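Long-range contacts in Glyco_hydro_cc domain-containing protein (Pseudomonas viridiflava, PDB 6UAV), which probably hydrolyses internal beta-1,3-glucosidic bonds of beta-1,3-glucans, as an endo-acting glycoside hydrolase of family GH128: residues 1-12 / 21-31; 132-140 / 169-178. All coordinates share one frame; numbering follows the deposited sequence.

Interaction 1 (1-12 / 21-31)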
loop_
_atom_site.group_PDB
_atom_site.type_symbol
_atom_site.label_atom_id
_atom_site.label_comp_id
_atom_site.label_asym_id
_atom_site.label_seq_id
_atom_site.Cartn_x
_atom_site.Cartn_y
_atom_site.Cartn_z
ATOM N N THR A 1 -12.849 16.901 8.128
ATOM C CA THR A 1 -12.482 15.725 8.977
ATOM C C THR A 1 -12.731 14.433 8.193
ATOM O O THR A 1 -13.731 14.330 7.469
ATOM C CB THR A 1 -13.273 15.670 10.286
ATOM O OG1 THR A 1 -13.125 16.952 10.906
ATOM C CG2 THR A 1 -12.796 14.553 11.191
ATOM N N LYS A 2 -11.831 13.481 8.311
ATOM C CA LYS A 2 -11.906 12.295 7.441
ATOM C C LYS A 2 -11.069 11.189 8.091
ATOM O O LYS A 2 -10.428 11.435 9.154
ATOM C CB LYS A 2 -11.410 12.664 6.041
ATOM C CG LYS A 2 -10.010 13.221 6.070
ATOM C CD LYS A 2 -9.545 13.756 4.712
ATOM C CE LYS A 2 -8.289 14.592 4.853
ATOM N NZ LYS A 2 -7.890 15.260 3.585
ATOM N N SER A 3 -11.119 9.999 7.514
ATOM C CA SER A 3 -10.417 8.847 8.120
ATOM C C SER A 3 -8.911 9.014 7.984
ATOM O O SER A 3 -8.431 9.139 6.843
ATOM C CB SER A 3 -10.768 7.578 7.424
ATOM O OG SER A 3 -10.064 6.539 8.084
ATOM N N VAL A 4 -8.112 8.847 9.031
ATOM C CA VAL A 4 -6.620 8.795 8.860
ATOM C C VAL A 4 -6.253 7.565 8.030
ATOM O O VAL A 4 -5.174 7.559 7.464
ATOM C CB VAL A 4 -5.862 8.778 10.201
ATOM C CG1 VAL A 4 -6.287 7.594 11.053
ATOM C CG2 VAL A 4 -4.323 8.805 10.019
ATOM N N LYS A 5 -7.112 6.530 7.966
ATOM C CA LYS A 5 -6.703 5.268 7.270
ATOM C C LYS A 5 -6.789 5.427 5.752
ATOM O O LYS A 5 -6.171 4.651 5.036
ATOM C CB LYS A 5 -7.647 4.126 7.650
ATOM C CG LYS A 5 -7.801 3.897 9.139
ATOM C CD LYS A 5 -8.129 2.426 9.430
ATOM C CE LYS A 5 -8.497 2.186 10.893
ATOM N NZ LYS A 5 -8.489 0.722 11.211
ATOM N N ARG A 6 -7.661 6.317 5.266
ATOM C CA ARG A 6 -8.170 6.214 3.883
ATOM C C ARG A 6 -7.181 6.774 2.864
ATOM O O ARG A 6 -6.955 7.948 2.836
ATOM C CB ARG A 6 -9.566 6.849 3.794
ATOM C CG ARG A 6 -10.201 6.571 2.448
ATOM C CD ARG A 6 -11.717 6.678 2.472
ATOM N NE ARG A 6 -12.312 5.958 3.586
ATOM C CZ ARG A 6 -13.494 6.220 4.148
ATOM N NH1 ARG A 6 -14.333 7.115 3.652
ATOM N NH2 ARG A 6 -13.833 5.528 5.211
ATOM N N GLY A 7 -6.682 5.935 1.962
ATOM C CA GLY A 7 -5.724 6.367 0.951
ATOM C C GLY A 7 -6.070 5.860 -0.423
ATOM O O GLY A 7 -7.052 5.122 -0.628
ATOM N N VAL A 8 -5.208 6.233 -1.351
ATOM C CA VAL A 8 -5.305 5.783 -2.758
ATOM C C VAL A 8 -3.917 5.345 -3.196
ATOM O O VAL A 8 -2.967 6.065 -2.943
ATOM C CB VAL A 8 -5.919 6.900 -3.637
ATOM C CG1 VAL A 8 -6.108 6.399 -5.063
ATOM C CG2 VAL A 8 -7.262 7.355 -3.053
ATOM N N ALA A 9 -3.864 4.268 -3.984
ATOM C CA ALA A 9 -2.638 3.743 -4.611
ATOM C C ALA A 9 -2.619 4.219 -6.051
ATOM O O ALA A 9 -3.397 3.677 -6.834
ATOM C CB ALA A 9 -2.636 2.237 -4.533
ATOM N N TYR A 10 -2.012 5.361 -6.318
ATOM C CA TYR A 10 -2.132 6.059 -7.616
ATOM C C TYR A 10 -1.079 7.145 -7.679
ATOM O O TYR A 10 -0.930 7.860 -6.713
ATOM C CB TYR A 10 -3.516 6.685 -7.827
ATOM C CG TYR A 10 -3.756 7.329 -9.166
ATOM C CD1 TYR A 10 -3.770 6.552 -10.310
ATOM C CD2 TYR A 10 -4.012 8.679 -9.290
ATOM C CE1 TYR A 10 -4.014 7.121 -11.541
ATOM C CE2 TYR A 10 -4.195 9.272 -10.528
ATOM C CZ TYR A 10 -4.205 8.484 -11.662
ATOM O OH TYR A 10 -4.441 8.988 -12.929
ATOM N N ASP A 11 -0.464 7.344 -8.830
ATOM C CA ASP A 11 0.510 8.447 -8.985
ATOM C C ASP A 11 -0.269 9.746 -9.244
ATOM O O ASP A 11 -0.275 10.261 -10.378
ATOM C CB ASP A 11 1.524 8.123 -10.073
ATOM C CG ASP A 11 2.687 9.089 -10.105
ATOM O OD1 ASP A 11 2.953 9.744 -9.061
ATOM O OD2 ASP A 11 3.386 9.074 -11.120
ATOM N N VAL A 12 -0.806 10.335 -8.173
ATOM C CA VAL A 12 -1.579 11.596 -8.301
ATOM C C VAL A 12 -0.630 12.652 -8.885
ATOM O O VAL A 12 0.483 12.868 -8.317
ATOM C CB VAL A 12 -2.114 12.049 -6.954
ATOM C CG1 VAL A 12 -2.809 13.374 -7.106
ATOM C CG2 VAL A 12 -3.032 11.013 -6.342
ATOM N N LEU A 21 -10.160 14.445 -4.379
ATOM C CA LEU A 21 -9.888 13.314 -3.445
ATOM C C LEU A 21 -9.876 13.802 -2.002
ATOM O O LEU A 21 -10.180 13.010 -1.140
ATOM C CB LEU A 21 -8.559 12.652 -3.764
ATOM C CG LEU A 21 -8.538 11.870 -5.073
ATOM C CD1 LEU A 21 -7.121 11.560 -5.428
ATOM C CD2 LEU A 21 -9.421 10.624 -5.025
ATOM N N SER A 22 -9.524 15.041 -1.734
ATOM C CA SER A 22 -9.033 15.380 -0.380
ATOM C C SER A 22 -10.171 15.537 0.610
ATOM O O SER A 22 -9.878 15.535 1.798
ATOM C CB SER A 22 -8.183 16.616 -0.446
ATOM O OG SER A 22 -8.990 17.692 -0.804
ATOM N N THR A 23 -11.421 15.555 0.158
ATOM C CA THR A 23 -12.587 15.585 1.084
ATOM C C THR A 23 -12.653 14.315 1.932
ATOM O O THR A 23 -13.107 14.410 3.078
ATOM C CB THR A 23 -13.891 15.847 0.335
ATOM O OG1 THR A 23 -14.062 14.721 -0.524
ATOM C CG2 THR A 23 -13.816 17.183 -0.380
ATOM N N GLY A 24 -12.242 13.180 1.405
ATOM C CA GLY A 24 -12.276 11.896 2.150
ATOM C C GLY A 24 -10.937 11.153 2.232
ATOM O O GLY A 24 -10.895 10.140 2.927
ATOM N N MET A 25 -9.908 11.534 1.487
ATOM C CA MET A 25 -8.646 10.779 1.365
ATOM C C MET A 25 -7.598 11.470 2.233
ATOM O O MET A 25 -7.418 12.698 2.013
ATOM C CB MET A 25 -8.146 10.802 -0.085
ATOM C CG MET A 25 -6.847 10.078 -0.269
ATOM S SD MET A 25 -6.002 10.280 -1.909
ATOM C CE MET A 25 -5.281 11.908 -1.724
ATOM N N SER A 26 -6.913 10.744 3.118
ATOM C CA SER A 26 -5.829 11.274 3.972
ATOM C C SER A 26 -4.467 11.103 3.309
ATOM O O SER A 26 -3.587 11.919 3.602
ATOM C CB SER A 26 -5.918 10.642 5.302
ATOM O OG SER A 26 -6.979 11.283 5.976
ATOM N N TRP A 27 -4.258 10.098 2.445
ATOM C CA TRP A 27 -2.877 9.875 1.968
ATOM C C TRP A 27 -2.860 9.163 0.629
ATOM O O TRP A 27 -3.876 8.594 0.211
ATOM C CB TRP A 27 -2.084 9.082 3.022
ATOM C CG TRP A 27 -2.518 7.654 3.139
ATOM C CD1 TRP A 27 -3.671 7.187 3.713
ATOM C CD2 TRP A 27 -1.882 6.503 2.552
ATOM N NE1 TRP A 27 -3.775 5.828 3.568
ATOM C CE2 TRP A 27 -2.679 5.382 2.866
ATOM C CE3 TRP A 27 -0.712 6.317 1.830
ATOM C CZ2 TRP A 27 -2.281 4.096 2.523
ATOM C CZ3 TRP A 27 -0.333 5.046 1.500
ATOM C CH2 TRP A 27 -1.120 3.954 1.800
ATOM N N TRP A 28 -1.722 9.200 -0.002
ATOM C CA TRP A 28 -1.508 8.401 -1.222
ATOM C C TRP A 28 -0.066 7.972 -1.318
ATOM O O TRP A 28 0.787 8.480 -0.596
ATOM C CB TRP A 28 -1.919 9.168 -2.490
ATOM C CG TRP A 28 -0.898 10.097 -3.106
ATOM C CD1 TRP A 28 -0.143 9.818 -4.205
ATOM C CD2 TRP A 28 -0.515 11.415 -2.705
ATOM N NE1 TRP A 28 0.639 10.876 -4.551
ATOM C CE2 TRP A 28 0.427 11.886 -3.650
ATOM C CE3 TRP A 28 -0.914 12.266 -1.659
ATOM C CZ2 TRP A 28 1.003 13.151 -3.567
ATOM C CZ3 TRP A 28 -0.364 13.527 -1.621
ATOM C CH2 TRP A 28 0.611 13.939 -2.520
ATOM N N TYR A 29 0.209 7.092 -2.277
ATOM C CA TYR A 29 1.602 6.746 -2.578
ATOM C C TYR A 29 1.610 6.347 -4.031
ATOM O O TYR A 29 0.529 6.162 -4.584
ATOM C CB TYR A 29 2.112 5.656 -1.623
ATOM C CG TYR A 29 1.627 4.279 -1.983
ATOM C CD1 TYR A 29 0.320 3.871 -1.721
ATOM C CD2 TYR A 29 2.481 3.389 -2.586
ATOM C CE1 TYR A 29 -0.104 2.594 -2.045
ATOM C CE2 TYR A 29 2.071 2.127 -2.919
ATOM C CZ TYR A 29 0.761 1.725 -2.664
ATOM O OH TYR A 29 0.363 0.462 -2.977
ATOM N N ASN A 30 2.791 6.243 -4.600
ATOM C CA ASN A 30 2.942 6.062 -6.063
ATOM C C ASN A 30 4.017 5.031 -6.364
ATOM O O ASN A 30 4.509 5.058 -7.481
ATOM C CB ASN A 30 3.233 7.382 -6.779
ATOM C CG ASN A 30 4.602 7.930 -6.435
ATOM O OD1 ASN A 30 5.309 7.334 -5.604
ATOM N ND2 ASN A 30 4.977 9.014 -7.101
ATOM N N TRP A 31 4.267 4.102 -5.457
ATOM C CA TRP A 31 5.252 3.013 -5.640
ATOM C C TRP A 31 6.675 3.572 -5.827
ATOM O O TRP A 31 7.512 2.848 -6.298
ATOM C CB TRP A 31 4.877 2.079 -6.791
ATOM C CG TRP A 31 3.547 1.444 -6.574
ATOM C CD1 TRP A 31 3.279 0.296 -5.892
ATOM C CD2 TRP A 31 2.275 1.894 -7.089
ATOM N NE1 TRP A 31 1.945 0.012 -5.918
ATOM C CE2 TRP A 31 1.292 0.980 -6.627
ATOM C CE3 TRP A 31 1.887 2.969 -7.892
ATOM C CZ2 TRP A 31 -0.071 1.123 -6.971
ATOM C CZ3 TRP A 31 0.556 3.091 -8.251
ATOM C CH2 TRP A 31 -0.391 2.201 -7.762
HETATM O O HOH W 1 -12.466 9.529 5.115
HETATM O O HOH W 2 2.229 11.431 -7.026
#

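Interaction 2 (132-140 / 169-178)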
loop_
_atom_site.group_PDB
_atom_site.type_symbol
_atom_site.label_atom_id
_atom_site.label_comp_id
_atom_site.label_asym_id
_atom_site.label_seq_id
_atom_site.Cartn_x
_atom_site.Cartn_y
_atom_site.Cartn_z
ATOM N N PRO A 132 2.416 -16.168 0.934
ATOM C CA PRO A 132 3.208 -15.117 1.572
ATOM C C PRO A 132 3.769 -15.537 2.925
ATOM O O PRO A 132 4.781 -14.966 3.380
ATOM C CB PRO A 132 2.223 -13.967 1.736
ATOM C CG PRO A 132 0.862 -14.599 1.622
ATOM C CD PRO A 132 1.034 -15.734 0.639
ATOM N N VAL A 133 3.156 -16.530 3.543
ATOM C CA VAL A 133 3.632 -17.085 4.826
ATOM C C VAL A 133 4.946 -17.790 4.570
ATOM O O VAL A 133 5.875 -17.679 5.373
ATOM C CB VAL A 133 2.582 -17.978 5.532
ATOM C CG1 VAL A 133 3.187 -18.720 6.713
ATOM C CG2 VAL A 133 1.444 -17.129 6.045
ATOM N N ALA A 134 5.044 -18.550 3.492
ATOM C CA ALA A 134 6.306 -19.256 3.202
ATOM C C ALA A 134 7.368 -18.204 2.924
ATOM O O ALA A 134 8.502 -18.355 3.414
ATOM C CB ALA A 134 6.160 -20.167 2.013
ATOM N N TRP A 135 7.055 -17.180 2.158
ATOM C CA TRP A 135 8.066 -16.143 1.833
ATOM C C TRP A 135 8.496 -15.438 3.123
ATOM O O TRP A 135 9.720 -15.310 3.364
ATOM C CB TRP A 135 7.554 -15.227 0.696
ATOM C CG TRP A 135 8.608 -14.287 0.170
ATOM C CD1 TRP A 135 9.361 -14.474 -0.939
ATOM C CD2 TRP A 135 9.137 -13.142 0.839
ATOM N NE1 TRP A 135 10.278 -13.457 -1.062
ATOM C CE2 TRP A 135 10.173 -12.617 0.035
ATOM C CE3 TRP A 135 8.798 -12.459 2.027
ATOM C CZ2 TRP A 135 10.929 -11.512 0.398
ATOM C CZ3 TRP A 135 9.513 -11.332 2.373
ATOM C CH2 TRP A 135 10.563 -10.869 1.566
ATOM N N LEU A 136 7.565 -14.995 3.940
ATOM C CA LEU A 136 7.912 -14.248 5.166
ATOM C C LEU A 136 8.651 -15.129 6.154
ATOM O O LEU A 136 9.602 -14.618 6.769
ATOM C CB LEU A 136 6.669 -13.651 5.816
ATOM C CG LEU A 136 6.041 -12.421 5.136
ATOM C CD1 LEU A 136 4.659 -12.178 5.705
ATOM C CD2 LEU A 136 6.921 -11.203 5.295
ATOM N N ASP A 137 8.268 -16.393 6.340
ATOM C CA ASP A 137 9.024 -17.311 7.211
ATOM C C ASP A 137 10.488 -17.334 6.765
ATOM O O ASP A 137 11.407 -17.243 7.630
ATOM C CB ASP A 137 8.430 -18.702 7.224
ATOM C CG ASP A 137 7.163 -18.854 8.039
ATOM O OD1 ASP A 137 6.791 -17.858 8.773
ATOM O OD2 ASP A 137 6.596 -19.971 7.971
ATOM N N ALA A 138 10.697 -17.507 5.470
ATOM C CA ALA A 138 12.054 -17.652 4.924
ATOM C C ALA A 138 12.831 -16.350 5.102
ATOM O O ALA A 138 14.042 -16.416 5.414
ATOM C CB ALA A 138 11.975 -18.048 3.490
ATOM N N PHE A 139 12.174 -15.204 4.870
ATOM C CA PHE A 139 12.823 -13.878 5.026
ATOM C C PHE A 139 13.222 -13.683 6.483
ATOM O O PHE A 139 14.397 -13.308 6.746
ATOM C CB PHE A 139 11.819 -12.803 4.567
ATOM C CG PHE A 139 12.139 -11.413 5.004
ATOM C CD1 PHE A 139 13.289 -10.775 4.573
ATOM C CD2 PHE A 139 11.316 -10.776 5.910
ATOM C CE1 PHE A 139 13.586 -9.504 5.024
ATOM C CE2 PHE A 139 11.606 -9.497 6.361
ATOM C CZ PHE A 139 12.740 -8.857 5.895
ATOM N N TYR A 140 12.341 -13.997 7.418
ATOM C CA TYR A 140 12.677 -13.923 8.857
ATOM C C TYR A 140 13.872 -14.847 9.176
ATOM O O TYR A 140 14.834 -14.440 9.825
ATOM C CB TYR A 140 11.477 -14.339 9.709
ATOM C CG TYR A 140 10.610 -13.219 10.230
ATOM C CD1 TYR A 140 9.632 -12.658 9.408
ATOM C CD2 TYR A 140 10.705 -12.775 11.532
ATOM C CE1 TYR A 140 8.759 -11.699 9.871
ATOM C CE2 TYR A 140 9.844 -11.801 12.007
ATOM C CZ TYR A 140 8.875 -11.281 11.172
ATOM O OH TYR A 140 8.028 -10.317 11.604
ATOM N N MET A 169 -7.168 -13.416 5.048
ATOM C CA MET A 169 -5.738 -13.316 4.740
ATOM C C MET A 169 -5.057 -12.491 5.859
ATOM O O MET A 169 -3.945 -12.840 6.286
ATOM C CB MET A 169 -5.509 -12.708 3.365
ATOM C CG MET A 169 -5.914 -13.590 2.218
ATOM S SD MET A 169 -5.283 -15.264 2.254
ATOM C CE MET A 169 -3.556 -15.004 1.928
ATOM N N LEU A 170 -5.673 -11.418 6.345
ATOM C CA LEU A 170 -5.116 -10.661 7.493
ATOM C C LEU A 170 -5.079 -11.566 8.728
ATOM O O LEU A 170 -4.060 -11.508 9.481
ATOM C CB LEU A 170 -5.889 -9.378 7.740
ATOM C CG LEU A 170 -5.903 -8.403 6.551
ATOM C CD1 LEU A 170 -6.708 -7.159 6.908
ATOM C CD2 LEU A 170 -4.493 -8.055 6.054
ATOM N N ASP A 171 -6.113 -12.361 8.974
ATOM C CA ASP A 171 -6.072 -13.298 10.145
ATOM C C ASP A 171 -4.899 -14.246 9.985
ATOM O O ASP A 171 -4.136 -14.467 10.981
ATOM C CB ASP A 171 -7.393 -14.014 10.359
ATOM C CG ASP A 171 -8.476 -13.146 10.949
ATOM O OD1 ASP A 171 -8.154 -11.965 11.294
ATOM O OD2 ASP A 171 -9.635 -13.652 11.065
ATOM N N ARG A 172 -4.724 -14.830 8.804
ATOM C CA ARG A 172 -3.621 -15.789 8.588
ATOM C C ARG A 172 -2.292 -15.076 8.861
ATOM O O ARG A 172 -1.448 -15.680 9.549
ATOM C CB ARG A 172 -3.730 -16.431 7.205
ATOM C CG ARG A 172 -4.879 -17.427 7.102
ATOM C CD ARG A 172 -5.529 -17.572 5.709
ATOM N NE ARG A 172 -4.525 -17.854 4.691
ATOM C CZ ARG A 172 -4.763 -18.460 3.522
ATOM N NH1 ARG A 172 -3.765 -18.686 2.675
ATOM N NH2 ARG A 172 -5.996 -18.844 3.218
ATOM N N LEU A 173 -2.134 -13.838 8.380
ATOM C CA LEU A 173 -0.835 -13.109 8.494
ATOM C C LEU A 173 -0.636 -12.507 9.883
ATOM O O LEU A 173 0.461 -12.071 10.174
ATOM C CB LEU A 173 -0.719 -12.039 7.419
ATOM C CG LEU A 173 -0.535 -12.585 6.001
ATOM C CD1 LEU A 173 -0.708 -11.479 4.997
ATOM C CD2 LEU A 173 0.807 -13.220 5.807
ATOM N N SER A 174 -1.642 -12.543 10.750
ATOM C CA SER A 174 -1.499 -12.017 12.128
ATOM C C SER A 174 -0.478 -12.863 12.895
ATOM O O SER A 174 0.061 -12.331 13.900
ATOM C CB SER A 174 -2.809 -11.896 12.851
ATOM O OG SER A 174 -3.474 -13.125 13.025
ATOM N N ARG A 175 -0.170 -14.096 12.409
ATOM C CA ARG A 175 0.768 -14.992 13.128
ATOM C C ARG A 175 2.077 -14.257 13.438
ATOM O O ARG A 175 2.744 -14.668 14.387
ATOM C CB ARG A 175 1.066 -16.246 12.317
ATOM C CG ARG A 175 1.684 -15.981 10.963
ATOM C CD ARG A 175 1.490 -17.114 9.990
ATOM N NE ARG A 175 2.321 -18.172 10.478
ATOM C CZ ARG A 175 2.041 -19.469 10.407
ATOM N NH1 ARG A 175 0.916 -19.894 9.851
ATOM N NH2 ARG A 175 2.908 -20.332 10.936
ATOM N N TYR A 176 2.426 -13.187 12.694
ATOM C CA TYR A 176 3.717 -12.463 12.894
ATOM C C TYR A 176 3.574 -11.464 14.047
ATOM O O TYR A 176 4.590 -10.883 14.445
ATOM C CB TYR A 176 4.208 -11.817 11.590
ATOM C CG TYR A 176 4.466 -12.863 10.537
ATOM C CD1 TYR A 176 5.582 -13.688 10.617
ATOM C CD2 TYR A 176 3.532 -13.139 9.579
ATOM C CE1 TYR A 176 5.793 -14.707 9.710
ATOM C CE2 TYR A 176 3.732 -14.137 8.643
ATOM C CZ TYR A 176 4.857 -14.934 8.720
ATOM O OH TYR A 176 5.032 -15.960 7.849
ATOM N N GLY A 177 2.358 -11.208 14.515
ATOM C CA GLY A 177 2.132 -10.269 15.641
ATOM C C GLY A 177 2.334 -8.819 15.199
ATOM O O GLY A 177 2.600 -7.934 16.060
ATOM N N LYS A 178 2.226 -8.549 13.899
ATOM C CA LYS A 178 2.428 -7.213 13.325
ATOM C C LYS A 178 1.118 -6.641 12.784
ATOM O O LYS A 178 0.301 -7.358 12.159
ATOM C CB LYS A 178 3.369 -7.321 12.132
ATOM C CG LYS A 178 4.769 -7.806 12.457
ATOM C CD LYS A 178 5.477 -7.035 13.589
ATOM C CE LYS A 178 6.884 -7.579 13.751
ATOM N NZ LYS A 178 7.726 -6.663 14.538
HETATM O O HOH W 3 5.187 -18.127 10.866
HETATM O O HOH W 4 9.908 -8.363 13.235
HETATM O O HOH W 5 7.130 -11.211 13.927
#

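Interaction 1 (1-12 / 21-31)
Strands 6-9 and 27-29 run parallel at an angle of 22°, pairing Gly-7 with Trp-27, Val-8 with Trp-28 and Ala-9 with Tyr-29; Val-8 N gives to Trp-27 O and Tyr-10 N to Tyr-29 O. With helix 15-22 between them they form the first beta-alpha-beta unit of the TIM barrel. Gly-7 CA lies over one face of the Trp-27 indole, 3.6 Å from the centroid of its five-membered ring. CG of Trp-27 sits between its backbone N and carbonyl carbon (chi1 71°), which folds the ring back over the glycine and lets NE1 reach Lys-5 O at 3.0 Å, above that carbonyl's plane. On the sheet face of Val-8 and Trp-28, Val-8 CG2 meets Met-25 SD at 3.4 Å, and Val-12 CG2 makes a CH-pi contact over the Trp-28 indole. Ala-9 CB touches Tyr-29 CE1 at 3.6 Å, while Trp-31 brings its six-membered ring to the same methyl. Beyond the strand ends, Asn-30 ND2 donates to Asp-11 OD1 at 2.9 Å, from above the carboxylate plane, while Asn-30 OD1 bonds Ser-32 OG; one water joins Asp-11 OD1, Val-12 O and Trp-28 NE1. The extended Lys-2 chain carries NZ to Ser-22 O (2.7 Å) and Met-25 O (3.0 Å), with Asn-49 O as a further acceptor; Ser-26 OG donates to Ser-3 O. Carbonyls between helix 15-22 and strand 27-29 are thus gathered by one ammonium group, whose charge would probably strengthen these bonds.

Interaction 2 (132-140 / 169-178)
Tyr-176 points its phenol at helix 132-146, where OH donates to Asp-137 OD1 over 2.7 Å. The carboxylate stands 65° from the ring plane and is met from above its own plane, while OD1 lies at the edge of the ring. Leu-136 lies against the same phenol, CB 3.5 Å from OH and CD1 3.7 Å from CE2. Farther along the helix, the ring of Tyr-140 is tilted 21° from that of Tyr-176 and displaced along it, so that they touch where Tyr-140 CE1 comes to 3.8 Å from Tyr-176 CD1. These side chains join two neighbouring outer helices of the TIM barrel, 132-146 and 166-173, on either side of strand 156-161 in the chain; Leu-136, Met-169 and Leu-173 also touch that strand. Leu-173 CD2 touches both Val-133 CG2 and Leu-136 CD1, 4.0 Å from each. On the outer side a bend at chi3 (-70°) turns the Arg-175 guanidinium so that one face lies against Val-133 CG1, which is 3.9 Å from NE. A water that accepts from Arg-175 NE donates to Asp-137 OD1, giving this oxygen a second donor in addition to the phenol. Another water bridges Tyr-140 OH and Tyr-176 O.

Both contacts belong to one TIM barrel, but lie on opposite sides of the chain's centre, with their own centres about 26 Å apart. Interaction 1 is the more buried: adjacent barrel strands meet through their backbones, and aromatic rings pack against small or branched aliphatic groups. Interaction 2 joins two helices of the outer layer nearer the surface, the axes of segments 132-140 and 169-173 11.5 Å apart, so side chains, with a few waters, span most of the gap. The areas buried, 989 Å² against 467 Å², follow this difference. They share no element: 1-12 / 21-31 holds the start of the barrel, 132-140 / 169-178 two outer helices that precede and follow its sixth strand in the chain.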